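Side-chain contacts in transcriptional repressor, TetR family (Thermus thermophilus, PDB 3ANP), which represses transcription of fatty acid degradation genes as a TetR-family regulator, probably by binding DNA, and holds an acyl-CoA ligand in its all-helical body: residues A[63-66]-A[67-71]; A[73-77]-A[78-82]; A[86-89]-A[90-93]; A[129-132]-A[133-136]. One frame throughout, in Å; residues are numbered along the deposited sequence.

Interaction 1: A[63-66]-A[67-71]; sequences QLLA and GLREE
G67 N, L68 N, R69 N and E70 N reach back to the carbonyls of Q63, L64, L65 and A66, giving the regular i to i+4 set of hydrogen bonds expected of an uninterrupted helix, here the 54-77 helix. The shortest of the four is R69 N to L65 O at 2.8 Å, and L68 N lies 3.0 Å from L64 O.

Apolar contact with a charged group comes from R69. Its CG stands anti to the backbone N (chi1 178°) and the chain then bends at chi3 (-61°), which folds the guanidinium back over the preceding turn. There NH2 lies 4.1 Å from L65 CD2, and NH1 comes to 3.8 Å from A66 CA and 4.0 Å from A66 CB. The group meets L65 CD2 and A66 CA obliquely, and the aliphatic surface of the helix is what it rests on.

Side-chain carbons also lean on carbonyl oxygens: L68 CG is 3.5 Å from L64 O, and E70 CG is 3.4 Å from A66 O on the outer side of the helix.

Different neighbours take the different sides of this helix. L65 packs on L128 and L131 of helix 128-142 and, with R69, on P127; L68 turns to V92 and L93 of helix 82-99; and L64 touches the bound dodecyl-CoA, so one turn joins two helices and the ligand pocket.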
loop_
_atom_site.group_PDB
_atom_site.type_symbol
_atom_site.label_atom_id
_atom_site.label_comp_id
_atom_site.label_asym_id
_atom_site.label_seq_id
_atom_site.Cartn_x
_atom_site.Cartn_y
_atom_site.Cartn_z
ATOM N N GLN A 63 10.144 16.849 -6.878
ATOM C CA GLN A 63 10.673 18.091 -6.292
ATOM C C GLN A 63 10.491 18.037 -4.776
ATOM O O GLN A 63 11.407 18.348 -4.006
ATOM C CB GLN A 63 9.914 19.319 -6.828
ATOM C CG GLN A 63 10.242 20.627 -6.059
ATOM C CD GLN A 63 9.220 21.750 -6.318
ATOM O OE1 GLN A 63 8.497 21.723 -7.317
ATOM N NE2 GLN A 63 9.177 22.747 -5.421
ATOM N N LEU A 64 9.298 17.654 -4.333
ATOM C CA LEU A 64 9.046 17.584 -2.896
ATOM C C LEU A 64 10.013 16.598 -2.233
ATOM O O LEU A 64 10.631 16.902 -1.204
ATOM C CB LEU A 64 7.596 17.166 -2.633
ATOM C CG LEU A 64 6.469 18.134 -3.028
ATOM C CD1 LEU A 64 5.117 17.445 -2.783
ATOM C CD2 LEU A 64 6.551 19.420 -2.195
ATOM N N LEU A 65 10.165 15.419 -2.830
ATOM C CA LEU A 65 11.062 14.422 -2.263
ATOM C C LEU A 65 12.515 14.915 -2.246
ATOM O O LEU A 65 13.249 14.641 -1.301
ATOM C CB LEU A 65 10.967 13.110 -3.043
ATOM C CG LEU A 65 11.881 11.996 -2.511
ATOM C CD1 LEU A 65 11.435 11.621 -1.091
ATOM C CD2 LEU A 65 11.815 10.765 -3.422
ATOM N N ALA A 66 12.939 15.637 -3.285
ATOM C CA ALA A 66 14.311 16.143 -3.327
ATOM C C ALA A 66 14.543 17.123 -2.177
ATOM O O ALA A 66 15.636 17.166 -1.594
ATOM C CB ALA A 66 14.617 16.825 -4.693
ATOM N N GLY A 67 13.529 17.921 -1.859
ATOM C CA GLY A 67 13.669 18.851 -0.746
ATOM C C GLY A 67 13.813 18.060 0.547
ATOM O O GLY A 67 14.637 18.383 1.418
ATOM N N LEU A 68 12.999 17.016 0.685
ATOM C CA LEU A 68 13.063 16.163 1.869
ATOM C C LEU A 68 14.426 15.471 1.973
ATOM O O LEU A 68 14.927 15.258 3.072
ATOM C CB LEU A 68 11.937 15.118 1.844
ATOM C CG LEU A 68 10.511 15.654 2.065
ATOM C CD1 LEU A 68 9.488 14.539 1.846
ATOM C CD2 LEU A 68 10.379 16.194 3.474
ATOM N N ARG A 69 15.018 15.115 0.833
ATOM C CA ARG A 69 16.329 14.469 0.828
ATOM C C ARG A 69 17.394 15.439 1.367
ATOM O O ARG A 69 18.254 15.057 2.169
ATOM C CB ARG A 69 16.698 14.012 -0.594
ATOM C CG ARG A 69 18.081 13.367 -0.710
ATOM C CD ARG A 69 18.402 12.942 -2.153
ATOM N NE ARG A 69 17.472 11.941 -2.679
ATOM C CZ ARG A 69 16.638 12.145 -3.700
ATOM N NH1 ARG A 69 16.610 13.323 -4.315
ATOM N NH2 ARG A 69 15.832 11.170 -4.118
ATOM N N GLU A 70 17.336 16.697 0.934
ATOM C CA GLU A 70 18.299 17.697 1.409
ATOM C C GLU A 70 18.167 17.877 2.906
ATOM O O GLU A 70 19.159 17.990 3.622
ATOM C CB GLU A 70 18.044 19.067 0.779
ATOM C CG GLU A 70 18.266 19.174 -0.717
ATOM C CD GLU A 70 18.158 20.622 -1.185
ATOM O OE1 GLU A 70 19.022 21.430 -0.808
ATOM O OE2 GLU A 70 17.199 20.954 -1.906
ATOM N N GLU A 71 16.920 17.935 3.361
ATOM C CA GLU A 71 16.611 18.134 4.765
ATOM C C GLU A 71 17.150 16.975 5.611
ATOM O O GLU A 71 17.777 17.188 6.651
ATOM C CB GLU A 71 15.088 18.295 4.930
ATOM C CG GLU A 71 14.613 18.529 6.366
ATOM C CD GLU A 71 13.131 18.899 6.445
ATOM O OE1 GLU A 71 12.419 18.786 5.420
ATOM O OE2 GLU A 71 12.675 19.305 7.533
#

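Interaction 2: A[73-77]-A[78-82]; sequences RRLLA and QGREP
R74 and Q78 owe their meeting to unlike torsions one turn apart. The R74 chain leaves with chi1 near -158° and bends at chi2 and chi3, while Q78 sets its CG anti to the carbonyl carbon and runs extended, so the two lie side by side and point the same way. The amide oxygen OE1 of Q78 sits 3.2 Å from R74 CD and lies in plane at the edge of the guanidinium. The amide and guanidinium planes are clearly turned against each other.

R80 bends instead at chi2 (-65°), which brings its guanidinium against L75. The methyl CD2 of L75 lies over one face of that group, offset toward the rim, 3.7 Å from R80 NH2; the same methyl is 3.7 Å from Q78 NE2. The one methyl thus touches two polar side chains.

Beneath them the helix ends in a Schellman motif. G79 takes a positive phi, 96°, and two bonds run back into the last turn: R80 N to L75 O at 3.1 Å and G79 N to L76 O at 2.8 Å, the latter donor standing above the carbonyl plane. A water donates to both L76 O and R80 O, each at 2.7 Å, and so ties the last turn to the departing chain.

A short loop carries the chain on from helix 54-77 into helix 82-99, with E81 at the N-cap position. L75, L76 and R80 all touch V85 of that second helix, and P82 packs on I135, P138 and L139 of helix 128-142.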
loop_
_atom_site.group_PDB
_atom_site.type_symbol
_atom_site.label_atom_id
_atom_site.label_comp_id
_atom_site.label_asym_id
_atom_site.label_seq_id
_atom_site.Cartn_x
_atom_site.Cartn_y
_atom_site.Cartn_z
ATOM N N ARG A 73 19.572 14.769 4.805
ATOM C CA ARG A 73 21.032 14.739 4.793
ATOM C C ARG A 73 21.601 15.835 5.678
ATOM O O ARG A 73 22.598 15.636 6.375
ATOM C CB ARG A 73 21.555 14.870 3.355
ATOM C CG ARG A 73 21.282 13.613 2.534
ATOM C CD ARG A 73 21.703 13.760 1.083
ATOM N NE ARG A 73 21.388 12.552 0.315
ATOM C CZ ARG A 73 21.887 12.279 -0.888
ATOM N NH1 ARG A 73 22.733 13.135 -1.463
ATOM N NH2 ARG A 73 21.550 11.149 -1.513
ATOM N N ARG A 74 20.942 16.987 5.665
ATOM C CA ARG A 74 21.359 18.117 6.479
ATOM C C ARG A 74 21.288 17.754 7.961
ATOM O O ARG A 74 22.214 18.029 8.728
ATOM C CB ARG A 74 20.441 19.313 6.218
ATOM C CG ARG A 74 21.061 20.642 6.581
ATOM C CD ARG A 74 20.082 21.553 7.288
ATOM N NE ARG A 74 18.757 21.581 6.675
ATOM C CZ ARG A 74 17.635 21.675 7.382
ATOM N NH1 ARG A 74 17.707 21.744 8.709
ATOM N NH2 ARG A 74 16.453 21.705 6.781
ATOM N N LEU A 75 20.184 17.129 8.367
ATOM C CA LEU A 75 20.004 16.763 9.768
ATOM C C LEU A 75 21.020 15.730 10.241
ATOM O O LEU A 75 21.562 15.848 11.344
ATOM C CB LEU A 75 18.564 16.280 10.013
ATOM C CG LEU A 75 17.497 17.390 9.882
ATOM C CD1 LEU A 75 16.087 16.797 9.971
ATOM C CD2 LEU A 75 17.692 18.438 10.974
ATOM N N LEU A 76 21.297 14.730 9.408
ATOM C CA LEU A 76 22.256 13.709 9.776
ATOM C C LEU A 76 23.623 14.370 9.927
ATOM O O LEU A 76 24.306 14.166 10.928
ATOM C CB LEU A 76 22.295 12.591 8.720
ATOM C CG LEU A 76 21.020 11.727 8.689
ATOM C CD1 LEU A 76 21.090 10.734 7.532
ATOM C CD2 LEU A 76 20.859 10.986 10.037
ATOM N N ALA A 77 24.003 15.185 8.948
ATOM C CA ALA A 77 25.294 15.874 8.994
ATOM C C ALA A 77 25.425 16.755 10.233
ATOM O O ALA A 77 26.529 16.946 10.744
ATOM C CB ALA A 77 25.492 16.712 7.737
ATOM N N GLN A 78 24.311 17.295 10.715
ATOM C CA GLN A 78 24.334 18.144 11.907
ATOM C C GLN A 78 24.537 17.298 13.165
ATOM O O GLN A 78 24.762 17.835 14.250
ATOM C CB GLN A 78 23.024 18.920 12.059
ATOM C CG GLN A 78 22.759 19.987 11.011
ATOM C CD GLN A 78 21.394 20.648 11.195
ATOM O OE1 GLN A 78 20.985 21.500 10.397
ATOM N NE2 GLN A 78 20.681 20.254 12.252
ATOM N N GLY A 79 24.434 15.980 13.019
ATOM C CA GLY A 79 24.613 15.096 14.156
ATOM C C GLY A 79 23.325 14.661 14.841
ATOM O O GLY A 79 23.345 14.248 16.002
ATOM N N ARG A 80 22.198 14.749 14.145
ATOM C CA ARG A 80 20.937 14.331 14.749
ATOM C C ARG A 80 20.885 12.809 14.768
ATOM O O ARG A 80 21.396 12.155 13.863
ATOM C CB ARG A 80 19.747 14.863 13.951
ATOM C CG ARG A 80 19.556 16.366 14.006
ATOM C CD ARG A 80 19.223 16.833 15.415
ATOM N NE ARG A 80 18.613 18.159 15.404
ATOM C CZ ARG A 80 17.397 18.417 14.926
ATOM N NH1 ARG A 80 16.921 19.656 14.951
ATOM N NH2 ARG A 80 16.651 17.436 14.433
ATOM N N GLU A 81 20.270 12.249 15.802
ATOM C CA GLU A 81 20.133 10.800 15.908
ATOM C C GLU A 81 19.290 10.300 14.733
ATOM O O GLU A 81 18.268 10.892 14.408
ATOM C CB GLU A 81 19.414 10.415 17.205
ATOM C CG GLU A 81 20.128 10.788 18.488
ATOM C CD GLU A 81 19.374 10.305 19.718
ATOM O OE1 GLU A 81 18.239 10.784 19.961
ATOM O OE2 GLU A 81 19.918 9.435 20.435
ATOM N N PRO A 82 19.710 9.206 14.088
ATOM C CA PRO A 82 18.966 8.653 12.957
ATOM C C PRO A 82 17.498 8.374 13.272
ATOM O O PRO A 82 16.616 8.639 12.444
ATOM C CB PRO A 82 19.739 7.387 12.640
ATOM C CG PRO A 82 21.141 7.825 12.883
ATOM C CD PRO A 82 21.023 8.548 14.212
HETATM O O HOH W 1 23.709 12.013 12.512
#

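Interaction 3: A[86-89]-A[90-93]; sequences LRHL and FRVL
Among the apolar contacts between 86-89 and 90-93, the one between V92 and H88 is a CH-pi contact. V92 CG2 lies over one face of the imidazole, 4.0 Å from the ring centroid and 28° off the ring normal. With CG of H88 anti to its backbone N (chi1 173°), the ring runs alongside V92, one turn further on. Two side-by-side pairs follow on the buried side: L86 CD2 approaches F90 CE2 at 4.2 Å, and L89 CG approaches L93 CD1 at the same distance.

Polar and charged groups gather on the outer side. R91 bends at chi2 and chi3 and brings one face of its guanidinium over R87 O and H88 CA, with NH2 3.7 Å from H88 CA. Guanidinium and imidazole planes stand 75° apart. A water accepts from R91 NE at 2.7 Å and is also hydrogen-bonded to H88 ND1 at 2.9 Å. The other ring nitrogen, NE2, probably hydrogen-bonds to E71 of helix 54-77, so both ring nitrogens have a partner, which should limit rotation of the ring. R87 points elsewhere, to a salt bridge with E84.

Regular backbone bonds join the turns, among them V92 N to H88 O at 2.9 Å.

The result is an amphipathic helix: L86, L89, F90 and L93 face the interior, against helices 54-77, 128-142, 151-172 and 178-191. Such packing is characteristic of the all-helical ligand-binding domain of TetR-family regulators, and L93 comes near the bound dodecyl-CoA.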
loop_
_atom_site.group_PDB
_atom_site.type_symbol
_atom_site.label_atom_id
_atom_site.label_comp_id
_atom_site.label_asym_id
_atom_site.label_seq_id
_atom_site.Cartn_x
_atom_site.Cartn_y
_atom_site.Cartn_z
ATOM N N LEU A 86 14.276 10.014 11.439
ATOM C CA LEU A 86 13.184 9.214 10.883
ATOM C C LEU A 86 11.837 9.752 11.354
ATOM O O LEU A 86 10.927 9.941 10.548
ATOM C CB LEU A 86 13.296 7.765 11.326
ATOM C CG LEU A 86 14.228 6.869 10.527
ATOM C CD1 LEU A 86 14.291 5.502 11.197
ATOM C CD2 LEU A 86 13.718 6.754 9.098
ATOM N N ARG A 87 11.703 9.967 12.663
ATOM C CA ARG A 87 10.457 10.494 13.222
ATOM C C ARG A 87 10.140 11.844 12.598
ATOM O O ARG A 87 8.986 12.141 12.293
ATOM C CB ARG A 87 10.553 10.686 14.744
ATOM C CG ARG A 87 10.625 9.418 15.568
ATOM C CD ARG A 87 10.168 9.703 16.998
ATOM N NE ARG A 87 10.290 8.533 17.859
ATOM C CZ ARG A 87 11.438 8.097 18.372
ATOM N NH1 ARG A 87 12.569 8.740 18.111
ATOM N NH2 ARG A 87 11.456 7.017 19.145
ATOM N N HIS A 88 11.169 12.668 12.434
ATOM C CA HIS A 88 10.992 13.988 11.837
ATOM C C HIS A 88 10.489 13.870 10.399
ATOM O O HIS A 88 9.547 14.559 9.990
ATOM C CB HIS A 88 12.319 14.747 11.837
ATOM C CG HIS A 88 12.269 16.048 11.103
ATOM N ND1 HIS A 88 11.698 17.182 11.641
ATOM C CD2 HIS A 88 12.699 16.392 9.866
ATOM C CE1 HIS A 88 11.782 18.169 10.767
ATOM N NE2 HIS A 88 12.383 17.715 9.681
ATOM N N LEU A 89 11.128 12.998 9.626
ATOM C CA LEU A 89 10.744 12.819 8.233
ATOM C C LEU A 89 9.268 12.477 8.087
ATOM O O LEU A 89 8.569 13.044 7.245
ATOM C CB LEU A 89 11.595 11.725 7.588
ATOM C CG LEU A 89 11.213 11.290 6.168
ATOM C CD1 LEU A 89 11.307 12.450 5.205
ATOM C CD2 LEU A 89 12.150 10.173 5.736
ATOM N N PHE A 90 8.780 11.560 8.913
ATOM C CA PHE A 90 7.389 11.168 8.791
ATOM C C PHE A 90 6.454 12.243 9.289
ATOM O O PHE A 90 5.364 12.404 8.767
ATOM C CB PHE A 90 7.173 9.819 9.477
ATOM C CG PHE A 90 7.795 8.694 8.714
ATOM C CD1 PHE A 90 7.270 8.308 7.486
ATOM C CD2 PHE A 90 8.968 8.102 9.155
ATOM C CE1 PHE A 90 7.909 7.348 6.703
ATOM C CE2 PHE A 90 9.620 7.140 8.379
ATOM C CZ PHE A 90 9.091 6.765 7.155
ATOM N N ARG A 91 6.907 13.005 10.277
ATOM C CA ARG A 91 6.113 14.108 10.794
ATOM C C ARG A 91 5.928 15.125 9.649
ATOM O O ARG A 91 4.813 15.558 9.350
ATOM C CB ARG A 91 6.852 14.749 11.979
ATOM C CG ARG A 91 5.978 15.315 13.080
ATOM C CD ARG A 91 6.649 15.094 14.442
ATOM N NE ARG A 91 8.018 15.621 14.491
ATOM C CZ ARG A 91 9.036 15.027 15.113
ATOM N NH1 ARG A 91 8.859 13.874 15.748
ATOM N NH2 ARG A 91 10.239 15.588 15.102
ATOM N N VAL A 92 7.021 15.495 8.993
ATOM C CA VAL A 92 6.938 16.458 7.897
ATOM C C VAL A 92 6.195 15.867 6.702
ATOM O O VAL A 92 5.485 16.574 5.985
ATOM C CB VAL A 92 8.342 16.935 7.484
ATOM C CG1 VAL A 92 8.288 17.627 6.128
ATOM C CG2 VAL A 92 8.874 17.909 8.556
ATOM N N LEU A 93 6.353 14.569 6.487
ATOM C CA LEU A 93 5.644 13.914 5.393
ATOM C C LEU A 93 4.138 14.008 5.642
ATOM O O LEU A 93 3.369 14.308 4.735
ATOM C CB LEU A 93 6.049 12.441 5.301
ATOM C CG LEU A 93 7.143 12.073 4.301
ATOM C CD1 LEU A 93 7.461 10.574 4.429
ATOM C CD2 LEU A 93 6.663 12.402 2.890
HETATM O O HOH W 2 9.439 17.588 13.367
#

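Interaction 4: A[129-132]-A[133-136]; sequences GDLI and AEIL
I132 meets L136 one turn later, and its two branches divide the work, parting at CB. From this branch point CG2, anti to the backbone N, runs toward L136 and reaches its CD1 at 4.2 Å, the two side chains lying alongside each other and pointing the same way. The other branch, CG1, is anti to the carbonyl carbon (chi1 -70°) and carries CD1 to the ring of F90 on helix 82-99; the side chain also packs on L158 and A159 of helix 151-172.

The oxygen of I132 is enclosed as well. L136 N donates to it at 3.0 Å, L136 CG approaches to 3.4 Å, and I135 N adds a weak second bond. At L131 O the pattern loosens further: I135 N is 3.5 Å away, again weak, and a weak bond from E134 N joins it at 3.0 Å. A133 N to G129 O is the regular kind of bond.

E134 extends along the surface, its CG 3.7 Å from D130 O, and its carboxylate makes a salt bridge with R73 of helix 54-77. L136 touches M193 of the second subunit.

Chemically, then, the turn is apolar where it is buried and charged only at its margin. Dispersion contacts hold the inner face, while the partnership of E134 with R73, outside this helix, would favour that carboxylate staying ionised and adds an electrostatic link between neighbouring helices.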
loop_
_atom_site.group_PDB
_atom_site.type_symbol
_atom_site.label_atom_id
_atom_site.label_comp_id
_atom_site.label_asym_id
_atom_site.label_seq_id
_atom_site.Cartn_x
_atom_site.Cartn_y
_atom_site.Cartn_z
ATOM N N GLY A 129 11.684 5.064 -0.508
ATOM C CA GLY A 129 12.328 3.914 0.112
ATOM C C GLY A 129 13.833 4.087 0.256
ATOM O O GLY A 129 14.411 3.793 1.314
ATOM N N ASP A 130 14.472 4.564 -0.808
ATOM C CA ASP A 130 15.912 4.777 -0.800
ATOM C C ASP A 130 16.334 5.909 0.146
ATOM O O ASP A 130 17.398 5.832 0.763
ATOM C CB ASP A 130 16.429 5.037 -2.223
ATOM C CG ASP A 130 16.324 3.807 -3.121
ATOM O OD1 ASP A 130 16.262 2.669 -2.603
ATOM O OD2 ASP A 130 16.311 3.977 -4.356
ATOM N N LEU A 131 15.518 6.958 0.268
ATOM C CA LEU A 131 15.846 8.035 1.211
ATOM C C LEU A 131 15.808 7.455 2.647
ATOM O O LEU A 131 16.679 7.732 3.489
ATOM C CB LEU A 131 14.832 9.192 1.077
ATOM C CG LEU A 131 14.968 10.324 2.119
ATOM C CD1 LEU A 131 16.414 10.799 2.175
ATOM C CD2 LEU A 131 14.041 11.498 1.764
ATOM N N ILE A 132 14.795 6.647 2.934
ATOM C CA ILE A 132 14.702 6.038 4.269
ATOM C C ILE A 132 15.934 5.156 4.516
ATOM O O ILE A 132 16.515 5.164 5.609
ATOM C CB ILE A 132 13.406 5.199 4.404
ATOM C CG1 ILE A 132 12.195 6.140 4.426
ATOM C CG2 ILE A 132 13.443 4.340 5.681
ATOM C CD1 ILE A 132 10.869 5.435 4.245
ATOM N N ALA A 133 16.358 4.423 3.489
ATOM C CA ALA A 133 17.529 3.562 3.628
ATOM C C ALA A 133 18.763 4.365 4.037
ATOM O O ALA A 133 19.625 3.855 4.758
ATOM C CB ALA A 133 17.800 2.808 2.320
ATOM N N GLU A 134 18.862 5.615 3.582
ATOM C CA GLU A 134 20.018 6.438 3.948
ATOM C C GLU A 134 20.013 6.726 5.452
ATOM O O GLU A 134 21.066 6.855 6.068
ATOM C CB GLU A 134 20.020 7.778 3.188
ATOM C CG GLU A 134 20.405 7.702 1.702
ATOM C CD GLU A 134 20.353 9.068 1.015
ATOM O OE1 GLU A 134 20.681 10.084 1.664
ATOM O OE2 GLU A 134 19.993 9.127 -0.177
ATOM N N ILE A 135 18.831 6.839 6.045
ATOM C CA ILE A 135 18.752 7.106 7.478
ATOM C C ILE A 135 19.065 5.825 8.263
ATOM O O ILE A 135 19.682 5.866 9.329
ATOM C CB ILE A 135 17.355 7.640 7.859
ATOM C CG1 ILE A 135 17.094 8.965 7.121
ATOM C CG2 ILE A 135 17.267 7.849 9.358
ATOM C CD1 ILE A 135 15.677 9.468 7.215
ATOM N N LEU A 136 18.649 4.685 7.730
ATOM C CA LEU A 136 18.906 3.407 8.394
ATOM C C LEU A 136 20.387 3.048 8.380
ATOM O O LEU A 136 20.879 2.398 9.305
ATOM C CB LEU A 136 18.120 2.275 7.715
ATOM C CG LEU A 136 16.604 2.436 7.645
ATOM C CD1 LEU A 136 16.007 1.273 6.858
ATOM C CD2 LEU A 136 16.038 2.512 9.050
#

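Overall arrangement
Interactions 1 to 4 sit on three packed helices and the loop that joins two of them, their centres 12 to 14 Å apart. Interactions 1 and 2 follow one another on helix 54-77. H88 is shared ground: NE2 to E71 OE2 (2.7 Å, a probable hydrogen bond) joins interactions 1 and 3, and L75 CD1 of interaction 2 packs 3.4 Å from H88 CD2. Interaction 4 meets the others through R73 NH2 to E134 OE2 (2.9 Å) with interaction 2, through L86 CG against I135 CG2 at 3.4 Å, and through L65 against L131. Interaction 1 contributes L64 to the dodecyl-CoA pocket, its side chain about 4 Å from the ligand; the side chain of L93 in interaction 3 is about 5 Å from the bound dodecyl-CoA.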